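Local coordinates for capsid protein (Turnip yellow mosaic virus, PDB 2FZ2), which self-assembles, in 180 copies, into a T=3 icosahedral capsid that encloses the single-stranded RNA genome of the virus, at residues T63-T77 / I129-D143. Sequence-based numbering, arbitrary orientation.
Unlike the reference sequence in segment 129-143: Gln-138 (reference Asn).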
ATOM      1  N   THR D  63      22.279 -90.957  81.925  1.00 20.21           N
ATOM      2  CA  THR D  63      23.462 -90.203  81.558  1.00 21.01           C
ATOM      3  C   THR D  63      24.701 -91.037  81.296  1.00 27.22           C
ATOM      4  O   THR D  63      25.653 -90.551  80.683  1.00 31.77           O
ATOM      5  CB  THR D  63      23.795 -89.234  82.635  1.00 13.05           C
ATOM      6  OG1 THR D  63      24.147 -89.962  83.823  1.00 16.80           O
ATOM      7  CG2 THR D  63      22.610 -88.331  82.877  1.00  5.20           C
ATOM      8  N   THR D  64      24.723 -92.267  81.796  1.00 27.25           N
ATOM      9  CA  THR D  64      25.861 -93.133  81.522  1.00 26.96           C
ATOM     10  C   THR D  64      25.992 -92.948  80.023  1.00 27.34           C
ATOM     11  O   THR D  64      24.965 -92.958  79.332  1.00 38.73           O
ATOM     12  CB  THR D  64      25.518 -94.613  81.723  1.00 26.17           C
ATOM     13  OG1 THR D  64      25.099 -94.858  83.073  1.00 31.69           O
ATOM     14  CG2 THR D  64      26.721 -95.451  81.387  1.00 24.98           C
ATOM     15  N   PHE D  65      27.205 -92.761  79.513  1.00 17.75           N
ATOM     16  CA  PHE D  65      27.412 -92.592  78.056  1.00 18.79           C
ATOM     17  C   PHE D  65      27.367 -91.188  77.463  1.00 19.11           C
ATOM     18  O   PHE D  65      27.627 -91.027  76.274  1.00 21.00           O
ATOM     19  CB  PHE D  65      26.453 -93.470  77.230  1.00 15.68           C
ATOM     20  CG  PHE D  65      26.653 -94.951  77.431  1.00 21.51           C
ATOM     21  CD1 PHE D  65      25.649 -95.735  77.988  1.00 30.56           C
ATOM     22  CD2 PHE D  65      27.865 -95.554  77.127  1.00 20.83           C
ATOM     23  CE1 PHE D  65      25.859 -97.101  78.245  1.00 26.58           C
ATOM     24  CE2 PHE D  65      28.079 -96.911  77.383  1.00 20.13           C
ATOM     25  CZ  PHE D  65      27.073 -97.683  77.945  1.00 20.79           C
ATOM     26  N   TYR D  66      27.023 -90.178  78.258  1.00 21.34           N
ATOM     27  CA  TYR D  66      27.028 -88.805  77.752  1.00 22.83           C
ATOM     28  C   TYR D  66      27.919 -87.962  78.659  1.00 21.86           C
ATOM     29  O   TYR D  66      28.054 -88.243  79.850  1.00 17.65           O
ATOM     30  CB  TYR D  66      25.615 -88.229  77.699  1.00 25.80           C
ATOM     31  CG  TYR D  66      24.705 -89.054  76.842  1.00 28.88           C
ATOM     32  CD1 TYR D  66      24.103 -90.194  77.356  1.00 36.91           C
ATOM     33  CD2 TYR D  66      24.496 -88.738  75.503  1.00 26.89           C
ATOM     34  CE1 TYR D  66      23.317 -91.013  76.562  1.00 45.54           C
ATOM     35  CE2 TYR D  66      23.709 -89.547  74.688  1.00 30.80           C
ATOM     36  CZ  TYR D  66      23.126 -90.690  75.227  1.00 44.62           C
ATOM     37  OH  TYR D  66      22.376 -91.548  74.447  1.00 51.31           O
ATOM     38  N   ARG D  67      28.544 -86.936  78.096  1.00 23.25           N
ATOM     39  CA  ARG D  67      29.429 -86.109  78.888  1.00 22.96           C
ATOM     40  C   ARG D  67      28.701 -84.958  79.565  1.00 22.58           C
ATOM     41  O   ARG D  67      29.106 -84.537  80.655  1.00 24.21           O
ATOM     42  CB  ARG D  67      30.583 -85.588  78.026  1.00 27.90           C
ATOM     43  CG  ARG D  67      31.232 -86.647  77.142  1.00 23.30           C
ATOM     44  CD  ARG D  67      32.749 -86.599  77.236  1.00 25.70           C
ATOM     45  NE  ARG D  67      33.374 -85.808  76.171  1.00 29.04           N
ATOM     46  CZ  ARG D  67      34.062 -84.686  76.382  1.00 29.23           C
ATOM     47  NH1 ARG D  67      34.203 -84.237  77.624  1.00 28.53           N
ATOM     48  NH2 ARG D  67      34.613 -84.017  75.364  1.00 25.21           N
ATOM     49  N   HIS D  68      27.644 -84.448  78.929  1.00 15.98           N
ATOM     50  CA  HIS D  68      26.872 -83.356  79.517  1.00 21.43           C
ATOM     51  C   HIS D  68      25.400 -83.650  79.507  1.00 22.23           C
ATOM     52  O   HIS D  68      24.901 -84.314  78.595  1.00 21.74           O
ATOM     53  CB  HIS D  68      27.075 -82.042  78.781  1.00 20.02           C
ATOM     54  CG  HIS D  68      28.488 -81.784  78.398  1.00 21.65           C
ATOM     55  ND1 HIS D  68      29.339 -81.029  79.175  1.00 25.74           N
ATOM     56  CD2 HIS D  68      29.208 -82.188  77.328  1.00 19.31           C
ATOM     57  CE1 HIS D  68      30.525 -80.979  78.598  1.00 26.73           C
ATOM     58  NE2 HIS D  68      30.472 -81.674  77.476  1.00 28.29           N
ATOM     59  N   ALA D  69      24.716 -83.118  80.518  1.00 26.35           N
ATOM     60  CA  ALA D  69      23.283 -83.292  80.683  1.00 21.60           C
ATOM     61  C   ALA D  69      22.734 -82.349  81.745  1.00 24.31           C
ATOM     62  O   ALA D  69      23.107 -82.443  82.915  1.00 17.86           O
ATOM     63  CB  ALA D  69      22.984 -84.710  81.073  1.00 13.39           C
ATOM     64  N   SER D  70      21.849 -81.452  81.311  1.00 27.17           N
ATOM     65  CA  SER D  70      21.183 -80.471  82.164  1.00 24.72           C
ATOM     66  C   SER D  70      19.772 -80.975  82.422  1.00 23.53           C
ATOM     67  O   SER D  70      19.337 -81.928  81.799  1.00 25.73           O
ATOM     68  CB  SER D  70      21.090 -79.119  81.451  1.00 34.46           C
ATOM     69  OG  SER D  70      22.137 -78.234  81.826  1.00 49.94           O
ATOM     70  N   LEU D  71      19.053 -80.316  83.324  1.00 23.91           N
ATOM     71  CA  LEU D  71      17.676 -80.683  83.669  1.00 18.70           C
ATOM     72  C   LEU D  71      16.673 -79.740  83.026  1.00 22.96           C
ATOM     73  O   LEU D  71      16.625 -78.563  83.388  1.00 29.07           O
ATOM     74  CB  LEU D  71      17.498 -80.603  85.168  1.00 15.39           C
ATOM     75  CG  LEU D  71      17.784 -81.921  85.844  1.00 11.71           C
ATOM     76  CD1 LEU D  71      17.793 -81.778  87.358  1.00 11.03           C
ATOM     77  CD2 LEU D  71      16.716 -82.877  85.394  1.00 18.78           C
ATOM     78  N   GLU D  72      15.861 -80.235  82.096  1.00 20.89           N
ATOM     79  CA  GLU D  72      14.891 -79.362  81.431  1.00 29.04           C
ATOM     80  C   GLU D  72      13.704 -78.980  82.323  1.00 27.76           C
ATOM     81  O   GLU D  72      13.220 -77.841  82.279  1.00 30.89           O
ATOM     82  CB  GLU D  72      14.385 -80.005  80.130  1.00 39.46           C
ATOM     83  CG  GLU D  72      14.332 -79.052  78.922  1.00 56.11           C
ATOM     84  CD  GLU D  72      15.716 -78.724  78.341  1.00 67.12           C
ATOM     85  OE1 GLU D  72      16.724 -78.764  79.091  1.00 68.66           O
ATOM     86  OE2 GLU D  72      15.794 -78.423  77.125  1.00 74.69           O
ATOM     87  N   SER D  73      13.237 -79.928  83.129  1.00 23.86           N
ATOM     88  CA  SER D  73      12.125 -79.681  84.034  1.00 21.90           C
ATOM     89  C   SER D  73      12.190 -80.690  85.170  1.00 18.47           C
ATOM     90  O   SER D  73      12.606 -81.834  84.982  1.00 14.35           O
ATOM     91  CB  SER D  73      10.787 -79.790  83.292  1.00 31.78           C
ATOM     92  OG  SER D  73      10.689 -80.987  82.529  1.00 41.95           O
ATOM     93  N   LEU D  74      11.777 -80.272  86.356  1.00 16.25           N
ATOM     94  CA  LEU D  74      11.845 -81.170  87.493  1.00 13.40           C
ATOM     95  C   LEU D  74      10.850 -80.791  88.569  1.00 14.60           C
ATOM     96  O   LEU D  74      10.688 -79.616  88.881  1.00 22.81           O
ATOM     97  CB  LEU D  74      13.253 -81.129  88.080  1.00  5.20           C
ATOM     98  CG  LEU D  74      13.378 -81.652  89.503  1.00  5.20           C
ATOM     99  CD1 LEU D  74      13.185 -83.150  89.451  1.00 14.27           C
ATOM    100  CD2 LEU D  74      14.729 -81.302  90.108  1.00  5.20           C
ATOM    101  N   TRP D  75      10.192 -81.790  89.139  1.00  8.41           N
ATOM    102  CA  TRP D  75       9.244 -81.537  90.202  1.00  9.19           C
ATOM    103  C   TRP D  75       9.111 -82.781  91.035  1.00  8.78           C
ATOM    104  O   TRP D  75       9.629 -83.833  90.687  1.00 10.13           O
ATOM    105  CB  TRP D  75       7.874 -81.170  89.643  1.00  7.02           C
ATOM    106  CG  TRP D  75       7.197 -82.316  88.972  1.00 18.78           C
ATOM    107  CD1 TRP D  75       6.401 -83.262  89.555  1.00 20.70           C
ATOM    108  CD2 TRP D  75       7.284 -82.663  87.591  1.00 21.62           C
ATOM    109  NE1 TRP D  75       5.987 -84.182  88.617  1.00 21.49           N
ATOM    110  CE2 TRP D  75       6.519 -83.835  87.404  1.00 17.57           C
ATOM    111  CE3 TRP D  75       7.939 -82.099  86.490  1.00 24.79           C
ATOM    112  CZ2 TRP D  75       6.392 -84.446  86.164  1.00 23.53           C
ATOM    113  CZ3 TRP D  75       7.813 -82.708  85.256  1.00 18.44           C
ATOM    114  CH2 TRP D  75       7.047 -83.869  85.104  1.00 22.71           C
ATOM    115  N   VAL D  76       8.395 -82.652  92.139  1.00  9.66           N
ATOM    116  CA  VAL D  76       8.178 -83.768  93.030  1.00  9.47           C
ATOM    117  C   VAL D  76       6.683 -83.902  93.231  1.00  8.89           C
ATOM    118  O   VAL D  76       5.957 -82.908  93.325  1.00 13.05           O
ATOM    119  CB  VAL D  76       8.829 -83.515  94.380  1.00  8.73           C
ATOM    120  CG1 VAL D  76       8.481 -82.111  94.843  1.00  5.20           C
ATOM    121  CG2 VAL D  76       8.371 -84.553  95.391  1.00  5.20           C
ATOM    122  N   THR D  77       6.223 -85.139  93.301  1.00 11.33           N
ATOM    123  CA  THR D  77       4.816 -85.399  93.487  1.00  8.32           C
ATOM    124  C   THR D  77       4.532 -86.171  94.758  1.00  8.81           C
ATOM    125  O   THR D  77       5.259 -87.098  95.124  1.00 10.67           O
ATOM    126  CB  THR D  77       4.247 -86.247  92.361  1.00  8.25           C
ATOM    127  OG1 THR D  77       4.836 -85.892  91.098  1.00 15.08           O
ATOM    128  CG2 THR D  77       2.757 -86.091  92.340  1.00  5.20           C
ATOM    129  N   ILE D 129       1.975 -81.245  93.791  1.00  8.02           N
ATOM    130  CA  ILE D 129       3.152 -80.997  92.989  1.00 11.76           C
ATOM    131  C   ILE D 129       3.947 -79.729  93.252  1.00 15.89           C
ATOM    132  O   ILE D 129       3.420 -78.607  93.215  1.00 17.48           O
ATOM    133  CB  ILE D 129       2.797 -80.988  91.507  1.00 13.27           C
ATOM    134  CG1 ILE D 129       1.919 -82.184  91.170  1.00 13.10           C
ATOM    135  CG2 ILE D 129       4.066 -80.998  90.690  1.00 21.63           C
ATOM    136  CD1 ILE D 129       2.683 -83.365  90.621  1.00 28.16           C
ATOM    137  N   VAL D 130       5.237 -79.902  93.491  1.00 12.75           N
ATOM    138  CA  VAL D 130       6.079 -78.749  93.694  1.00 14.86           C
ATOM    139  C   VAL D 130       7.128 -78.736  92.606  1.00 14.04           C
ATOM    140  O   VAL D 130       8.084 -79.519  92.632  1.00  9.15           O
ATOM    141  CB  VAL D 130       6.756 -78.774  95.057  1.00 14.58           C
ATOM    142  CG1 VAL D 130       7.344 -77.409  95.370  1.00 20.44           C
ATOM    143  CG2 VAL D 130       5.756 -79.125  96.101  1.00  6.80           C
ATOM    144  N   LYS D 131       6.920 -77.869  91.623  1.00 15.81           N
ATOM    145  CA  LYS D 131       7.883 -77.780  90.546  1.00 20.75           C
ATOM    146  C   LYS D 131       9.138 -77.259  91.218  1.00 16.98           C
ATOM    147  O   LYS D 131       9.066 -76.441  92.146  1.00 16.98           O
ATOM    148  CB  LYS D 131       7.426 -76.794  89.435  1.00 32.52           C
ATOM    149  CG  LYS D 131       6.379 -77.362  88.426  1.00 56.81           C
ATOM    150  CD  LYS D 131       6.584 -76.961  86.919  1.00 66.46           C
ATOM    151  CE  LYS D 131       5.616 -77.758  85.962  1.00 70.22           C
ATOM    152  NZ  LYS D 131       5.468 -77.262  84.536  1.00 59.29           N
ATOM    153  N   CYS D 132      10.282 -77.772  90.794  1.00 13.10           N
ATOM    154  CA  CYS D 132      11.530 -77.278  91.322  1.00 11.47           C
ATOM    155  C   CYS D 132      11.824 -76.085  90.427  1.00 13.22           C
ATOM    156  O   CYS D 132      11.620 -76.139  89.212  1.00 21.82           O
ATOM    157  CB  CYS D 132      12.655 -78.294  91.177  1.00  8.45           C
ATOM    158  SG  CYS D 132      14.254 -77.536  91.552  1.00 25.26           S
ATOM    159  N   PRO D 133      12.272 -74.978  91.016  1.00 12.01           N
ATOM    160  CA  PRO D 133      12.598 -73.755  90.279  1.00 14.16           C
ATOM    161  C   PRO D 133      14.049 -73.728  89.807  1.00 18.05           C
ATOM    162  O   PRO D 133      14.885 -73.024  90.376  1.00 23.91           O
ATOM    163  CB  PRO D 133      12.318 -72.651  91.286  1.00 13.00           C
ATOM    164  CG  PRO D 133      12.167 -73.357  92.629  1.00  9.37           C
ATOM    165  CD  PRO D 133      12.457 -74.800  92.458  1.00  9.83           C
ATOM    166  N   LEU D 134      14.342 -74.496  88.763  1.00 21.72           N
ATOM    167  CA  LEU D 134      15.691 -74.569  88.219  1.00 20.93           C
ATOM    168  C   LEU D 134      16.167 -73.164  87.886  1.00 25.16           C
ATOM    169  O   LEU D 134      17.364 -72.904  87.734  1.00 26.30           O
ATOM    170  CB  LEU D 134      15.699 -75.426  86.949  1.00 28.21           C
ATOM    171  CG  LEU D 134      14.920 -76.749  86.862  1.00 18.52           C
ATOM    172  CD1 LEU D 134      15.268 -77.616  88.061  1.00 18.42           C
ATOM    173  CD2 LEU D 134      13.408 -76.465  86.768  1.00 30.43           C
ATOM    174  N   GLU D 135      15.190 -72.273  87.761  1.00 32.83           N
ATOM    175  CA  GLU D 135      15.408 -70.865  87.452  1.00 35.04           C
ATOM    176  C   GLU D 135      16.434 -70.354  88.466  1.00 30.31           C
ATOM    177  O   GLU D 135      17.347 -69.592  88.136  1.00 30.81           O
ATOM    178  CB  GLU D 135      14.059 -70.111  87.564  1.00 41.77           C
ATOM    179  CG  GLU D 135      12.970 -70.541  86.509  1.00 63.85           C
ATOM    180  CD  GLU D 135      12.101 -71.777  86.914  1.00 71.77           C
ATOM    181  OE1 GLU D 135      11.811 -71.946  88.120  1.00 70.62           O
ATOM    182  OE2 GLU D 135      11.700 -72.577  86.021  1.00 67.16           O
ATOM    183  N   MET D 136      16.303 -70.835  89.698  1.00 24.87           N
ATOM    184  CA  MET D 136      17.189 -70.437  90.769  1.00 20.98           C
ATOM    185  C   MET D 136      17.998 -71.597  91.339  1.00 18.69           C
ATOM    186  O   MET D 136      18.224 -71.704  92.551  1.00 18.61           O
ATOM    187  CB  MET D 136      16.375 -69.747  91.863  1.00 25.56           C
ATOM    188  CG  MET D 136      15.567 -70.664  92.781  1.00 29.37           C
ATOM    189  SD  MET D 136      14.303 -69.713  93.699  1.00 24.42           S
ATOM    190  CE  MET D 136      13.467 -68.972  92.315  1.00 37.53           C
ATOM    191  N   MET D 137      18.435 -72.469  90.447  1.00 19.32           N
ATOM    192  CA  MET D 137      19.241 -73.611  90.834  1.00 19.06           C
ATOM    193  C   MET D 137      20.273 -73.824  89.763  1.00 23.69           C
ATOM    194  O   MET D 137      20.397 -73.032  88.817  1.00 32.31           O
ATOM    195  CB  MET D 137      18.409 -74.877  90.930  1.00 17.64           C
ATOM    196  CG  MET D 137      17.365 -74.844  91.979  1.00 25.75           C
ATOM    197  SD  MET D 137      17.910 -75.780  93.359  1.00 30.65           S
ATOM    198  CE  MET D 137      16.987 -74.946  94.686  1.00 35.51           C
ATOM    199  N   GLN D 138      20.998 -74.920  89.914  1.00 19.73           N
ATOM    200  CA  GLN D 138      22.038 -75.295  88.983  1.00 16.96           C
ATOM    201  C   GLN D 138      21.537 -76.472  88.175  1.00 15.84           C
ATOM    202  O   GLN D 138      21.676 -77.618  88.596  1.00 23.75           O
ATOM    203  CB  GLN D 138      23.278 -75.705  89.751  1.00 19.85           C
ATOM    204  CG  GLN D 138      24.490 -74.966  89.326  1.00 21.35           C
ATOM    205  CD  GLN D 138      24.822 -75.227  87.887  1.00 25.90           C
ATOM    206  OE1 GLN D 138      25.961 -75.014  87.464  1.00 37.40           O
ATOM    207  NE2 GLN D 138      23.835 -75.690  87.112  1.00  8.73           N
ATOM    208  N   PRO D 139      20.958 -76.203  86.998  1.00 13.36           N
ATOM    209  CA  PRO D 139      20.405 -77.222  86.090  1.00  8.95           C
ATOM    210  C   PRO D 139      21.326 -78.349  85.642  1.00 10.59           C
ATOM    211  O   PRO D 139      20.872 -79.472  85.428  1.00 16.66           O
ATOM    212  CB  PRO D 139      19.891 -76.421  84.895  1.00  7.37           C
ATOM    213  CG  PRO D 139      20.530 -75.063  85.021  1.00 19.45           C
ATOM    214  CD  PRO D 139      20.796 -74.836  86.473  1.00 11.42           C
ATOM    215  N   ARG D 140      22.615 -78.058  85.499  1.00 12.75           N
ATOM    216  CA  ARG D 140      23.565 -79.059  85.032  1.00 12.54           C
ATOM    217  C   ARG D 140      23.818 -80.177  86.056  1.00  9.80           C
ATOM    218  O   ARG D 140      24.121 -79.917  87.215  1.00 13.89           O
ATOM    219  CB  ARG D 140      24.859 -78.348  84.587  1.00 12.15           C
ATOM    220  CG  ARG D 140      24.595 -77.247  83.512  1.00 26.31           C
ATOM    221  CD  ARG D 140      25.844 -76.737  82.780  1.00 35.10           C
ATOM    222  NE  ARG D 140      25.906 -77.175  81.385  1.00 53.20           N
ATOM    223  CZ  ARG D 140      26.197 -76.380  80.357  1.00 61.83           C
ATOM    224  NH1 ARG D 140      26.448 -75.095  80.586  1.00 53.87           N
ATOM    225  NH2 ARG D 140      26.258 -76.874  79.108  1.00 66.89           N
ATOM    226  N   VAL D 141      23.667 -81.426  85.615  1.00 16.59           N
ATOM    227  CA  VAL D 141      23.853 -82.596  86.480  1.00 15.49           C
ATOM    228  C   VAL D 141      24.982 -83.542  86.037  1.00 20.26           C
ATOM    229  O   VAL D 141      25.266 -84.557  86.692  1.00 18.79           O
ATOM    230  CB  VAL D 141      22.563 -83.390  86.575  1.00 10.23           C
ATOM    231  CG1 VAL D 141      21.426 -82.461  86.905  1.00 14.90           C
ATOM    232  CG2 VAL D 141      22.298 -84.077  85.262  1.00 20.42           C
ATOM    233  N   LYS D 142      25.592 -83.226  84.900  1.00 18.02           N
ATOM    234  CA  LYS D 142      26.739 -83.970  84.399  1.00 15.81           C
ATOM    235  C   LYS D 142      27.417 -82.982  83.481  1.00 16.39           C
ATOM    236  O   LYS D 142      26.787 -82.448  82.557  1.00  6.38           O
ATOM    237  CB  LYS D 142      26.339 -85.236  83.622  1.00 11.19           C
ATOM    238  CG  LYS D 142      27.535 -86.166  83.254  1.00  5.20           C
ATOM    239  CD  LYS D 142      27.215 -87.669  83.447  1.00 15.69           C
ATOM    240  CE  LYS D 142      28.170 -88.621  82.674  1.00 20.68           C
ATOM    241  NZ  LYS D 142      27.863 -90.090  82.872  1.00 24.36           N
ATOM    242  N   ASP D 143      28.680 -82.691  83.772  1.00 16.55           N
ATOM    243  CA  ASP D 143      29.423 -81.766  82.933  1.00 20.15           C
ATOM    244  C   ASP D 143      30.899 -82.043  82.995  1.00 20.97           C
ATOM    245  O   ASP D 143      31.319 -83.025  83.614  1.00 26.03           O
ATOM    246  CB  ASP D 143      29.172 -80.321  83.344  1.00 16.24           C
ATOM    247  CG  ASP D 143      29.111 -79.400  82.157  1.00 17.82           C
ATOM    248  OD1 ASP D 143      29.589 -78.254  82.245  1.00 12.57           O
ATOM    249  OD2 ASP D 143      28.575 -79.836  81.122  1.00 27.95           O
TER
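Ile-129 and Val-130 pair antiparallel with Thr-77 and Val-76, and the side chain of Ile-129 illustrates how a branched residue spans two residues, Trp-75 and Thr-77, that share its face of the sheet. Its CB lies 4.1 Å from Val-76 O. With CG1 set beside the backbone N (chi1 -47°), the two branches diverge: CG2 reaches Trp-75 CD1 at 3.4 Å, while CG1 comes within 4.2 Å of Thr-77 CG2 and carries CD1 to Thr-77 OG1 and CG2, the two side chains lying side by side. The hydrogen bond from Val-130 N to Val-76 O, 3.1 Å, holds this register, and Cys-132 N donates another to Leu-74 O farther along. Leu-74 packs its CD2 against Cys-132 CB.

After the 132-139 excursion the chain returns to the same strand. Val-141 and Lys-142 both face Ala-69 as a classic beta bulge, with Val-141 N 2.9 Å from Ala-69 O. Beyond it, His-68 ND1 is modelled as donating to Asp-143 OD2, but their 2.4 Å separation is implausibly short, leaving this hydrogen bond's detail doubtful; Asp-143 OD1 is held by Tyr-147, and by Thr-18 of a neighbouring subunit.

Within the jelly-roll, strand 66-80 thus pairs with strands 128-131, 140-142 and 169-182, while Trp-95 of strand 89-97 packs on Leu-74, Val-76 and Cys-132.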